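Local coordinates for single-stranded DNA-binding protein 1 (Streptomyces coelicolor, PDB 4DAM) that probably binds single-stranded DNA as a homotetramer through its OB-fold domain, the part of the chain held in this structure, at residues G116-L119 and A120-T123. The protein carries 1 engineered substitution. Residues are numbered along the deposited sequence; the frame is centred on the assembly and turned at random.
Sequences GHDL and ARGT
Asp118 and Arg121 are the first and last residues of a type I beta turn, which reverses the chain just after strand 114-117, the last strand of this OB-fold subunit. The aspartate suits the first position because its short carboxylate serves both backbone and side chain. With CG anti to the backbone N (chi1 -173°), the carboxylate stands beside its own carbonyl carbon, facing Ala120 and Arg121, and OD1 accepts the N-H of Ala120 at 3.0 Å, an Asx turn in which the donor arrives from well above the carboxylate plane. OD2 is gripped side-on by both NE and NH2 of Arg121, the salt-bridge distance from NE being 2.9 Å. OD2 lies close to the guanidinium plane, at its edge, although the two flat groups are turned 60° apart. Arginine is long enough to reach back to the carboxylate, its chain bending at chi3 (-66°), and NH2 also reaches the carbonyl of Gly22 on strand 17-33. A leucine at Asp118 would probably leave the Ala120 N-H and the Arg121 charge without their carboxylate partner. The methyl of Ala120 is small enough to sit close to OD1 while packing on Val113 of the second subunit, whose Asn76 donates a hydrogen bond from ND2 to Leu119 O. Weak bonds from the N-H groups of Arg121 and Gly122 converge on Asp118 O, and Leu119 CA makes a C-H···O contact with Gly122 O at 3.3 Å.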
loop_
_atom_site.group_PDB
_atom_site.type_symbol
_atom_site.label_atom_id
_atom_site.label_comp_id
_atom_site.label_asym_id
_atom_site.label_seq_id
_atom_site.Cartn_x
_atom_site.Cartn_y
_atom_site.Cartn_z
ATOM N N GLY A 116 -2.183 -0.976 -15.998
ATOM C CA GLY A 116 -2.846 -0.045 -16.930
ATOM C C GLY A 116 -1.892 1.002 -17.427
ATOM O O GLY A 116 -0.946 1.366 -16.737
ATOM N N HIS A 117 -2.120 1.476 -18.657
ATOM C CA HIS A 117 -1.429 2.654 -19.131
ATOM C C HIS A 117 -1.832 3.829 -18.271
ATOM O O HIS A 117 -3.022 4.036 -18.036
ATOM C CB HIS A 117 -1.805 2.933 -20.586
ATOM C CG HIS A 117 -1.225 1.950 -21.556
ATOM N ND1 HIS A 117 0.051 2.038 -22.014
ATOM C CD2 HIS A 117 -1.760 0.810 -22.115
ATOM C CE1 HIS A 117 0.280 0.996 -22.851
ATOM N NE2 HIS A 117 -0.810 0.262 -22.910
ATOM N N ASP A 118 -0.862 4.599 -17.792
ATOM C CA ASP A 118 -1.137 5.689 -16.848
ATOM C C ASP A 118 -1.609 6.932 -17.586
ATOM O O ASP A 118 -0.854 7.554 -18.340
ATOM C CB ASP A 118 0.105 6.006 -16.038
ATOM C CG ASP A 118 -0.145 7.032 -14.905
ATOM O OD1 ASP A 118 -1.310 7.464 -14.683
ATOM O OD2 ASP A 118 0.865 7.377 -14.232
ATOM N N LEU A 119 -2.857 7.283 -17.351
ATOM C CA LEU A 119 -3.464 8.476 -17.962
ATOM C C LEU A 119 -2.896 9.789 -17.440
ATOM O O LEU A 119 -3.167 10.847 -18.019
ATOM C CB LEU A 119 -4.978 8.443 -17.763
ATOM C CG LEU A 119 -5.749 7.304 -18.451
ATOM C CD1 LEU A 119 -7.142 7.072 -17.880
ATOM C CD2 LEU A 119 -5.756 7.500 -19.972
ATOM N N ALA A 120 -2.101 9.754 -16.372
ATOM C CA ALA A 120 -1.473 10.975 -15.863
ATOM C C ALA A 120 -0.350 11.489 -16.761
ATOM O O ALA A 120 -0.006 12.665 -16.702
ATOM C CB ALA A 120 -0.927 10.768 -14.454
ATOM N N ARG A 121 0.236 10.588 -17.556
ATOM C CA ARG A 121 1.487 10.855 -18.264
ATOM C C ARG A 121 1.349 10.457 -19.757
ATOM O O ARG A 121 2.313 10.480 -20.533
ATOM C CB ARG A 121 2.631 10.091 -17.563
ATOM C CG ARG A 121 2.979 10.607 -16.161
ATOM C CD ARG A 121 4.016 9.734 -15.438
ATOM N NE ARG A 121 3.468 8.404 -15.145
ATOM C CZ ARG A 121 4.157 7.262 -15.139
ATOM N NH1 ARG A 121 5.467 7.236 -15.416
ATOM N NH2 ARG A 121 3.516 6.114 -14.868
ATOM N N GLY A 122 0.137 10.068 -20.141
ATOM C CA GLY A 122 -0.224 9.851 -21.538
ATOM C C GLY A 122 -1.705 9.678 -21.873
ATOM O O GLY A 122 -2.503 9.313 -21.014
ATOM N N THR A 123 -2.077 9.913 -23.133
ATOM C CA THR A 123 -3.452 9.658 -23.596
ATOM C C THR A 123 -3.777 8.149 -23.564
ATOM O O THR A 123 -2.890 7.298 -23.402
ATOM C CB THR A 123 -3.729 10.225 -25.030
ATOM O OG1 THR A 123 -2.520 10.729 -25.624
ATOM C CG2 THR A 123 -4.750 11.363 -24.960
#